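PDB 6JIX: taurine:2-oxoglutarate aminotransferase from Bifidobacterium kashiwanohense PV20-2, which probably transfers the amino group of taurine to 2-oxoglutarate, using pyridoxal 5'-phosphate as cofactor. Local coordinates for residues I216-I221 against E232-G237; N225-P230 against N415-P420; C251-A256 against F265-F270. One frame throughout, in Å; residues are numbered along the deposited sequence.

Interaction 1 of 3, residues I216-I221 against E232-G237; sequences ILMESI and EGYMEG. With PLP (pyridoxal-5'-phosphate), chain G.
Met218 and Met235 meet tip to tip in the core of a beta-alpha-beta unit made of strand 213-219, helix 234-245 and strand 248-252. The contact lies where the end of the first strand meets the first turn of the helix, and every residue that touches is buried.

The packing is apolar and rich in sulfur. Met218 CE lies 3.7 Å from Met235 SD, and the same methyl reaches Tyr234 CE2 at 3.8 Å, meeting the phenol ring obliquely. Met235 leaves the helix with CG beside its backbone N (chi1 -69°), then bends at chi2 (-44°) and again at chi3 (-90°). The folded chain brings its own methyl to the strand end, with Met235 CE 3.9 Å from Met218 CE. Tyr234 takes part through CE2, and its side chain also packs on Thr194, Tyr197 and Leu198 of helix 190-208.

Polar groups play little part across the contact, and no hydrogen bond joins the two segments. Met235 CE rests against the carbonyl of Ser220, 3.7 Å from its O, where the strand has just ended. On the helix side Gly233 is the N-cap, and the first turn closes with Gly237 N bonded to Gly233 O at 3.1 Å. The strand itself is held by backbone bonds from Met218 to Ile250 and Asp252 of the neighbouring parallel strand.

Glu219 turns its carboxylate away from the helix, toward the cofactor. Its two oxygens accept from the backbone, OE1 from Gly223 N and OE2 from Tyr143 N, which fixes the group beside pyridoxal phosphate; Glu219 CG lies 3.6 Å from the ring methyl C2A of PLP.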
loop_
_atom_site.group_PDB
_atom_site.type_symbol
_atom_site.label_atom_id
_atom_site.label_comp_id
_atom_site.label_asym_id
_atom_site.label_seq_id
_atom_site.Cartn_x
_atom_site.Cartn_y
_atom_site.Cartn_z
ATOM N N ILE A 216 -7.786 12.024 -17.211
ATOM C CA ILE A 216 -6.400 12.331 -17.494
ATOM C C ILE A 216 -5.697 12.426 -16.150
ATOM O O ILE A 216 -6.116 13.195 -15.272
ATOM C CB ILE A 216 -6.268 13.639 -18.282
ATOM C CG1 ILE A 216 -6.780 13.456 -19.708
ATOM C CG2 ILE A 216 -4.814 14.117 -18.288
ATOM C CD1 ILE A 216 -6.616 14.704 -20.538
ATOM N N LEU A 217 -4.640 11.639 -15.977
ATOM C CA LEU A 217 -3.908 11.593 -14.722
ATOM C C LEU A 217 -2.512 12.173 -14.926
ATOM O O LEU A 217 -1.740 11.670 -15.752
ATOM C CB LEU A 217 -3.838 10.152 -14.211
ATOM C CG LEU A 217 -2.779 9.779 -13.174
ATOM C CD1 LEU A 217 -3.026 10.492 -11.840
ATOM C CD2 LEU A 217 -2.788 8.281 -12.990
ATOM N N MET A 218 -2.189 13.235 -14.190
ATOM C CA MET A 218 -0.868 13.844 -14.319
ATOM C C MET A 218 -0.374 14.342 -12.974
ATOM O O MET A 218 -1.159 14.812 -12.150
ATOM C CB MET A 218 -0.790 14.953 -15.393
ATOM C CG MET A 218 -1.997 15.761 -15.649
ATOM S SD MET A 218 -1.942 16.422 -17.348
ATOM C CE MET A 218 -0.347 17.223 -17.466
ATOM N N GLU A 219 0.923 14.141 -12.734
ATOM C CA GLU A 219 1.609 14.846 -11.656
ATOM C C GLU A 219 1.449 16.347 -11.827
ATOM O O GLU A 219 1.734 16.900 -12.902
ATOM C CB GLU A 219 3.101 14.514 -11.653
ATOM C CG GLU A 219 3.492 13.143 -11.170
ATOM C CD GLU A 219 4.994 12.882 -11.332
ATOM O OE1 GLU A 219 5.740 13.110 -10.351
ATOM O OE2 GLU A 219 5.423 12.446 -12.427
ATOM N N SER A 220 1.048 17.017 -10.745
ATOM C CA SER A 220 0.871 18.470 -10.810
ATOM C C SER A 220 2.105 19.137 -11.412
ATOM O O SER A 220 2.010 19.894 -12.387
ATOM C CB SER A 220 0.579 19.028 -9.412
ATOM O OG SER A 220 -0.672 18.574 -8.901
ATOM N N ILE A 221 3.281 18.798 -10.887
ATOM C CA ILE A 221 4.571 19.115 -11.489
ATOM C C ILE A 221 5.350 17.814 -11.512
ATOM O O ILE A 221 5.499 17.172 -10.466
ATOM C CB ILE A 221 5.340 20.184 -10.692
ATOM C CG1 ILE A 221 4.662 21.542 -10.829
ATOM C CG2 ILE A 221 6.793 20.272 -11.175
ATOM C CD1 ILE A 221 4.996 22.514 -9.693
ATOM N N GLU A 232 3.888 27.779 -19.201
ATOM C CA GLU A 232 2.771 28.604 -18.769
ATOM C C GLU A 232 1.516 28.219 -19.520
ATOM O O GLU A 232 1.556 28.019 -20.729
ATOM C CB GLU A 232 3.095 30.078 -19.035
ATOM C CG GLU A 232 2.133 31.052 -18.400
ATOM C CD GLU A 232 2.187 30.996 -16.879
ATOM O OE1 GLU A 232 1.192 31.423 -16.241
ATOM O OE2 GLU A 232 3.221 30.526 -16.324
ATOM N N GLY A 233 0.405 28.082 -18.799
ATOM C CA GLY A 233 -0.887 27.846 -19.421
ATOM C C GLY A 233 -1.223 26.406 -19.775
ATOM O O GLY A 233 -2.383 26.132 -20.119
ATOM N N TYR A 234 -0.250 25.488 -19.726
ATOM C CA TYR A 234 -0.480 24.090 -20.100
ATOM C C TYR A 234 -1.467 23.388 -19.162
ATOM O O TYR A 234 -2.436 22.779 -19.621
ATOM C CB TYR A 234 0.850 23.349 -20.126
ATOM C CG TYR A 234 0.792 21.905 -20.566
ATOM C CD1 TYR A 234 0.451 21.554 -21.880
ATOM C CD2 TYR A 234 1.114 20.886 -19.679
ATOM C CE1 TYR A 234 0.427 20.222 -22.282
ATOM C CE2 TYR A 234 1.098 19.556 -20.079
ATOM C CZ TYR A 234 0.757 19.231 -21.370
ATOM O OH TYR A 234 0.743 17.909 -21.734
ATOM N N MET A 235 -1.235 23.453 -17.846
ATOM C CA MET A 235 -2.133 22.774 -16.912
ATOM C C MET A 235 -3.549 23.317 -17.027
ATOM O O MET A 235 -4.524 22.565 -16.894
ATOM C CB MET A 235 -1.647 22.921 -15.468
ATOM C CG MET A 235 -0.381 22.180 -15.113
ATOM S SD MET A 235 -0.315 20.503 -15.744
ATOM C CE MET A 235 -1.036 19.512 -14.431
ATOM N N GLU A 236 -3.688 24.621 -17.263
ATOM C CA GLU A 236 -5.023 25.194 -17.405
ATOM C C GLU A 236 -5.704 24.673 -18.657
ATOM O O GLU A 236 -6.914 24.411 -18.652
ATOM C CB GLU A 236 -4.943 26.721 -17.448
ATOM C CG GLU A 236 -4.697 27.372 -16.092
ATOM C CD GLU A 236 -3.227 27.428 -15.717
ATOM O OE1 GLU A 236 -2.382 26.937 -16.501
ATOM O OE2 GLU A 236 -2.923 27.964 -14.625
ATOM N N GLY A 237 -4.932 24.476 -19.729
ATOM C CA GLY A 237 -5.512 23.969 -20.958
ATOM C C GLY A 237 -5.927 22.516 -20.846
ATOM O O GLY A 237 -6.953 22.108 -21.406
HETATM N N1 PLP G . 3.313 9.453 -7.461
HETATM C C2 PLP G . 4.418 10.203 -7.435
HETATM C C2A PLP G . 4.422 11.598 -8.035
HETATM C C3 PLP G . 5.609 9.709 -6.847
HETATM O O3 PLP G . 6.769 10.460 -6.809
HETATM C C4 PLP G . 5.629 8.451 -6.289
HETATM C C4A PLP G . 6.953 7.941 -5.649
HETATM O O4A PLP G . 8.039 8.373 -6.037
HETATM C C5 PLP G . 4.423 7.685 -6.338
HETATM C C6 PLP G . 3.269 8.219 -6.928
HETATM C C5A PLP G . 4.397 6.244 -5.709
HETATM O O4P PLP G . 4.271 6.435 -4.336
HETATM P P PLP G . 4.578 5.204 -3.316
HETATM O O1P PLP G . 4.178 5.562 -1.951
HETATM O O2P PLP G . 3.739 4.027 -3.619
HETATM O O3P PLP G . 6.207 4.799 -3.436
#

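Interaction 2 of 3, residues N225-P230 against N415-P420; sequences NGVILP and NINICP
Gly226 faces Asn415 and Asn417 where the loop between strand 213-219 and helix 234-245 runs past strand 415-418. Their side chains touch the loop by van der Waals packing alone; no hydrogen bond passes between the two segments.

The closest backbone approach is at Gly226 and Asn415, whose CA atoms are 5.9 Å apart. Asn415 directs its side chain at the loop, with CG 4.0 Å from Gly226 CA. Gly226 takes backbone angles natural to glycine (phi 130°, psi 20°), and with no side chain on Gly226, the Asn415 side chain can lie against its CA. One residue on, Val227 CG2 lies 4.2 Å from Asn417 OD1, the two side chains crossing at a slant; CG1 is the branch turned opposite the backbone N (chi1 -167°), which puts CG2 beside that N.

Hydrogen bonding shapes the loop from within and from outside. Ile228 is the centre of an inverse gamma turn, with a weak bond from Leu229 N to Val227 O at 3.0 Å. Asn225 ND2 is taken by Asp156 OD1.

Arg365 of strand 361-367 binds the carbonyls of Gly226 and Val227 through NH2 and NE, while Val227 packs on Ala372 of strand 370-376. The loop of the large sheet's domain is thus held against the three-stranded antiparallel sheet, whose outer strand 415-418 is backed by helix 395-404 at Ile416.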
loop_
_atom_site.group_PDB
_atom_site.type_symbol
_atom_site.label_atom_id
_atom_site.label_comp_id
_atom_site.label_asym_id
_atom_site.label_seq_id
_atom_site.Cartn_x
_atom_site.Cartn_y
_atom_site.Cartn_z
ATOM N N ASN A 225 11.045 12.457 -11.978
ATOM C CA ASN A 225 11.651 12.515 -13.299
ATOM C C ASN A 225 12.165 13.909 -13.646
ATOM O O ASN A 225 12.446 14.168 -14.823
ATOM C CB ASN A 225 10.659 12.035 -14.367
ATOM C CG ASN A 225 10.685 10.535 -14.543
ATOM O OD1 ASN A 225 11.366 10.006 -15.425
ATOM N ND2 ASN A 225 9.949 9.834 -13.694
ATOM N N GLY A 226 12.278 14.807 -12.665
ATOM C CA GLY A 226 13.115 15.979 -12.861
ATOM C C GLY A 226 12.566 17.352 -12.543
ATOM O O GLY A 226 13.104 18.336 -13.037
ATOM N N VAL A 227 11.521 17.450 -11.729
ATOM C CA VAL A 227 10.909 18.742 -11.419
ATOM C C VAL A 227 10.694 19.491 -12.723
ATOM O O VAL A 227 11.190 20.607 -12.906
ATOM C CB VAL A 227 11.771 19.564 -10.439
ATOM C CG1 VAL A 227 10.989 20.735 -9.890
ATOM C CG2 VAL A 227 12.250 18.685 -9.298
ATOM N N ILE A 228 9.933 18.890 -13.633
ATOM C CA ILE A 228 9.760 19.429 -14.982
ATOM C C ILE A 228 8.593 20.409 -14.915
ATOM O O ILE A 228 7.440 20.064 -15.175
ATOM C CB ILE A 228 9.550 18.328 -16.019
ATOM C CG1 ILE A 228 10.539 17.180 -15.767
ATOM C CG2 ILE A 228 9.758 18.879 -17.426
ATOM C CD1 ILE A 228 10.117 15.847 -16.340
ATOM N N LEU A 229 8.909 21.650 -14.553
ATOM C CA LEU A 229 7.922 22.714 -14.533
ATOM C C LEU A 229 7.244 22.816 -15.899
ATOM O O LEU A 229 7.939 22.856 -16.924
ATOM C CB LEU A 229 8.582 24.042 -14.172
ATOM C CG LEU A 229 9.348 24.013 -12.850
ATOM C CD1 LEU A 229 10.167 25.282 -12.672
ATOM C CD2 LEU A 229 8.387 23.779 -11.658
ATOM N N PRO A 230 5.915 22.831 -15.949
ATOM C CA PRO A 230 5.209 22.907 -17.235
ATOM C C PRO A 230 5.292 24.297 -17.830
ATOM O O PRO A 230 5.427 25.287 -17.091
ATOM C CB PRO A 230 3.760 22.566 -16.851
ATOM C CG PRO A 230 3.656 23.025 -15.433
ATOM C CD PRO A 230 4.990 22.688 -14.819
ATOM N N ASN A 415 19.222 14.358 -14.133
ATOM C CA ASN A 415 18.938 15.420 -13.176
ATOM C C ASN A 415 19.512 15.137 -11.803
ATOM O O ASN A 415 19.677 13.986 -11.391
ATOM C CB ASN A 415 17.444 15.656 -13.028
ATOM C CG ASN A 415 16.778 15.819 -14.353
ATOM O OD1 ASN A 415 16.186 14.869 -14.892
ATOM N ND2 ASN A 415 16.914 17.007 -14.931
ATOM N N ILE A 416 19.806 16.229 -11.109
ATOM C CA ILE A 416 20.039 16.239 -9.676
ATOM C C ILE A 416 18.870 16.972 -9.043
ATOM O O ILE A 416 18.540 18.096 -9.443
ATOM C CB ILE A 416 21.377 16.902 -9.311
ATOM C CG1 ILE A 416 22.505 16.323 -10.172
ATOM C CG2 ILE A 416 21.677 16.644 -7.863
ATOM C CD1 ILE A 416 23.866 16.892 -9.893
ATOM N N ASN A 417 18.225 16.326 -8.082
ATOM C CA ASN A 417 17.185 16.994 -7.320
ATOM C C ASN A 417 17.799 17.773 -6.174
ATOM O O ASN A 417 18.818 17.376 -5.600
ATOM C CB ASN A 417 16.179 15.990 -6.752
ATOM C CG ASN A 417 15.484 15.193 -7.833
ATOM O OD1 ASN A 417 15.152 15.733 -8.889
ATOM N ND2 ASN A 417 15.251 13.902 -7.575
ATOM N N ILE A 418 17.163 18.888 -5.837
ATOM C CA ILE A 418 17.422 19.573 -4.586
ATOM C C ILE A 418 16.051 19.855 -3.985
ATOM O O ILE A 418 15.334 20.754 -4.438
ATOM C CB ILE A 418 18.255 20.843 -4.757
ATOM C CG1 ILE A 418 19.604 20.492 -5.392
ATOM C CG2 ILE A 418 18.488 21.482 -3.401
ATOM C CD1 ILE A 418 19.659 20.695 -6.928
ATOM N N CYS A 419 15.664 19.053 -2.994
ATOM C CA CYS A 419 14.356 19.139 -2.350
ATOM C C CYS A 419 14.564 18.984 -0.852
ATOM O O CYS A 419 14.171 17.974 -0.251
ATOM C CB CYS A 419 13.415 18.061 -2.889
ATOM S SG CYS A 419 13.272 18.009 -4.678
ATOM N N PRO A 420 15.173 19.984 -0.211
ATOM C CA PRO A 420 15.484 19.883 1.222
ATOM C C PRO A 420 14.231 19.998 2.070
ATOM O O PRO A 420 13.190 20.485 1.607
ATOM C CB PRO A 420 16.424 21.074 1.461
ATOM C CG PRO A 420 16.011 22.076 0.406
ATOM C CD PRO A 420 15.635 21.256 -0.799
#

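Interaction 3 of 3, residues C251-A256 against F265-F270. With PLP (pyridoxal-5'-phosphate), chain G.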
loop_
_atom_site.group_PDB
_atom_site.type_symbol
_atom_site.label_atom_id
_atom_site.label_comp_id
_atom_site.label_asym_id
_atom_site.label_seq_id
_atom_site.Cartn_x
_atom_site.Cartn_y
_atom_site.Cartn_z
ATOM N N CYS A 251 -4.926 15.073 -10.440
ATOM C CA CYS A 251 -3.558 15.509 -10.204
ATOM C C CYS A 251 -2.927 14.625 -9.138
ATOM O O CYS A 251 -3.552 14.317 -8.119
ATOM C CB CYS A 251 -3.499 16.970 -9.759
ATOM S SG CYS A 251 -3.970 18.135 -11.014
ATOM N N ASP A 252 -1.688 14.210 -9.392
ATOM C CA ASP A 252 -0.914 13.415 -8.446
ATOM C C ASP A 252 -0.069 14.371 -7.598
ATOM O O ASP A 252 0.890 14.972 -8.090
ATOM C CB ASP A 252 -0.068 12.394 -9.212
ATOM C CG ASP A 252 0.738 11.481 -8.302
ATOM O OD1 ASP A 252 1.057 11.897 -7.167
ATOM O OD2 ASP A 252 1.071 10.351 -8.735
ATOM N N GLU A 253 -0.425 14.512 -6.320
ATOM C CA GLU A 253 0.306 15.355 -5.383
ATOM C C GLU A 253 1.211 14.541 -4.471
ATOM O O GLU A 253 1.682 15.063 -3.456
ATOM C CB GLU A 253 -0.658 16.176 -4.518
ATOM C CG GLU A 253 -1.524 17.163 -5.264
ATOM C CD GLU A 253 -0.812 18.465 -5.517
ATOM O OE1 GLU A 253 -0.066 18.904 -4.619
ATOM O OE2 GLU A 253 -0.988 19.045 -6.615
ATOM N N VAL A 254 1.474 13.279 -4.809
ATOM C CA VAL A 254 2.225 12.421 -3.895
ATOM C C VAL A 254 3.574 13.055 -3.551
ATOM O O VAL A 254 3.999 13.054 -2.388
ATOM C CB VAL A 254 2.386 11.008 -4.490
ATOM C CG1 VAL A 254 3.520 10.251 -3.796
ATOM C CG2 VAL A 254 1.076 10.236 -4.376
ATOM N N MET A 255 4.277 13.581 -4.551
ATOM C CA MET A 255 5.580 14.185 -4.316
ATOM C C MET A 255 5.518 15.697 -4.129
ATOM O O MET A 255 6.271 16.243 -3.322
ATOM C CB MET A 255 6.541 13.858 -5.466
ATOM C CG MET A 255 7.875 14.580 -5.334
ATOM S SD MET A 255 9.258 13.812 -6.216
ATOM C CE MET A 255 9.079 12.123 -5.654
ATOM N N ALA A 256 4.625 16.382 -4.832
ATOM C CA ALA A 256 4.610 17.837 -4.836
ATOM C C ALA A 256 3.656 18.430 -3.807
ATOM O O ALA A 256 3.562 19.659 -3.715
ATOM C CB ALA A 256 4.255 18.360 -6.231
ATOM N N PHE A 265 -0.959 22.431 -1.881
ATOM C CA PHE A 265 -0.907 21.468 -2.968
ATOM C C PHE A 265 -0.366 22.161 -4.206
ATOM O O PHE A 265 -0.691 23.321 -4.470
ATOM C CB PHE A 265 -2.283 20.860 -3.239
ATOM C CG PHE A 265 -2.857 20.141 -2.055
ATOM C CD1 PHE A 265 -2.206 19.032 -1.519
ATOM C CD2 PHE A 265 -4.032 20.582 -1.453
ATOM C CE1 PHE A 265 -2.729 18.361 -0.402
ATOM C CE2 PHE A 265 -4.556 19.920 -0.337
ATOM C CZ PHE A 265 -3.899 18.813 0.187
ATOM N N ALA A 266 0.489 21.461 -4.951
ATOM C CA ALA A 266 1.109 22.091 -6.111
ATOM C C ALA A 266 0.068 22.514 -7.137
ATOM O O ALA A 266 0.216 23.569 -7.766
ATOM C CB ALA A 266 2.150 21.164 -6.744
ATOM N N TRP A 267 -1.015 21.750 -7.296
ATOM C CA TRP A 267 -1.995 22.204 -8.272
ATOM C C TRP A 267 -2.551 23.579 -7.897
ATOM O O TRP A 267 -3.073 24.286 -8.765
ATOM C CB TRP A 267 -3.114 21.167 -8.458
ATOM C CG TRP A 267 -3.923 20.847 -7.243
ATOM C CD1 TRP A 267 -3.798 19.748 -6.440
ATOM C CD2 TRP A 267 -5.018 21.613 -6.705
ATOM N NE1 TRP A 267 -4.725 19.792 -5.425
ATOM C CE2 TRP A 267 -5.490 20.921 -5.566
ATOM C CE3 TRP A 267 -5.634 22.819 -7.064
ATOM C CZ2 TRP A 267 -6.549 21.400 -4.786
ATOM C CZ3 TRP A 267 -6.683 23.292 -6.288
ATOM C CH2 TRP A 267 -7.128 22.582 -5.161
ATOM N N GLN A 268 -2.370 24.012 -6.648
ATOM C CA GLN A 268 -2.807 25.347 -6.256
ATOM C C GLN A 268 -1.933 26.450 -6.851
ATOM O O GLN A 268 -2.257 27.628 -6.670
ATOM C CB GLN A 268 -2.831 25.472 -4.731
ATOM C CG GLN A 268 -4.097 24.914 -4.095
ATOM C CD GLN A 268 -3.889 24.509 -2.638
ATOM O OE1 GLN A 268 -2.758 24.506 -2.143
ATOM N NE2 GLN A 268 -4.977 24.165 -1.948
ATOM N N ASN A 269 -0.834 26.112 -7.542
ATOM C CA ASN A 269 -0.065 27.133 -8.240
ATOM C C ASN A 269 -0.648 27.445 -9.600
ATOM O O ASN A 269 -0.091 28.286 -10.314
ATOM C CB ASN A 269 1.376 26.673 -8.471
ATOM C CG ASN A 269 2.152 26.523 -7.202
ATOM O OD1 ASN A 269 2.646 27.503 -6.648
ATOM N ND2 ASN A 269 2.279 25.289 -6.730
ATOM N N PHE A 270 -1.780 26.841 -9.937
ATOM C CA PHE A 270 -2.359 26.913 -11.263
ATOM C C PHE A 270 -3.840 27.209 -11.098
ATOM O O PHE A 270 -4.429 26.977 -10.037
ATOM C CB PHE A 270 -2.206 25.615 -12.077
ATOM C CG PHE A 270 -0.794 25.085 -12.193
ATOM C CD1 PHE A 270 0.129 25.680 -13.038
ATOM C CD2 PHE A 270 -0.418 23.932 -11.512
ATOM C CE1 PHE A 270 1.424 25.161 -13.167
ATOM C CE2 PHE A 270 0.875 23.407 -11.638
ATOM C CZ PHE A 270 1.791 24.022 -12.468
HETATM N N1 PLP G . 3.313 9.453 -7.461
HETATM C C2 PLP G . 4.418 10.203 -7.435
HETATM C C2A PLP G . 4.422 11.598 -8.035
HETATM C C3 PLP G . 5.609 9.709 -6.847
HETATM O O3 PLP G . 6.769 10.460 -6.809
HETATM C C4 PLP G . 5.629 8.451 -6.289
HETATM C C4A PLP G . 6.953 7.941 -5.649
HETATM O O4A PLP G . 8.039 8.373 -6.037
HETATM C C5 PLP G . 4.423 7.685 -6.338
HETATM C C6 PLP G . 3.269 8.219 -6.928
HETATM C C5A PLP G . 4.397 6.244 -5.709
HETATM O O4P PLP G . 4.271 6.435 -4.336
HETATM P P PLP G . 4.578 5.204 -3.316
HETATM O O1P PLP G . 4.178 5.562 -1.951
HETATM O O2P PLP G . 3.739 4.027 -3.619
HETATM O O3P PLP G . 6.207 4.799 -3.436
#
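Glu253 grips two successive backbone N-H groups at the start of the short 3-10 segment 266-269. Its OE1 accepts from Ala266 N at 2.6 Å, and OE2 accepts from Trp267 N at 2.8 Å with an N-H...O angle of 150°. Both donors arrive on the syn side of the carboxylate, somewhat out of its plane, so each oxygen of this buried acid holds one N-H at the start of the 3-10 turn. The side chain gets there by a bend at chi2 (-84°). OE2 has a further partner in Ser220 OG, just past the end of the adjacent strand. The N-H groups at the helical end would be expected to stabilise the negative charge.

The indole of Trp267 stands at 89° to the carboxylate, with its CD1 edge toward OE2. Beside this pair, Cys251 SG packs on Trp267 CB, and the methyls Ala256 CB and Ala266 CB meet at 3.5 Å.

Further bonds tie up the turn. Phe265 N gives its hydrogen to Gln268 OE1 at 2.8 Å, coming from above the amide carbonyl plane. Ala266 O accepts twice, from Asn269 N and, at 2.9 Å, from Asn269 ND2. Asn269 ND2 also bonds to Thr261 OG1, and Gln268 NE2 to Val101 O.

Asp252 points to the other side, toward the cofactor. Val254 N bonds to Asp252 OD1 at 2.8 Å, forming an Asx turn that fixes the carboxylate. Asp252 OD2 takes bonds from Asn120 ND2 and His144 ND1 and lies 2.7 Å from PLP N1. Val254 CG1 covers one face of the pyridine ring, 3.7 Å from PLP C5. An aspartate at the end of a strand, facing the pyridine nitrogen, is the hallmark of the cofactor site in fold-type I aminotransferases, to which class III belongs.

From the N terminus, residues 216-221 come first, and interaction 1 closes the short loop from that strand to helix 234-245. Residues 225-230 belong to this loop but pair far ahead with 415-420, so interactions 1 and 2 cross. Interaction 3 closes the next loop, after strand 248-252, in series with interaction 1 and nested inside the long span of interaction 2. Interactions 1 and 3 both involve the large sheet, through its neighbouring strands 213-219 and 248-252, and both reach PLP; interaction 2 ties this region to the three-stranded sheet. Packing joins them: Ile221 CG2 touches Leu229 CD2 at 3.9 Å, and Pro230 CG meets Phe270 CZ at 3.6 Å.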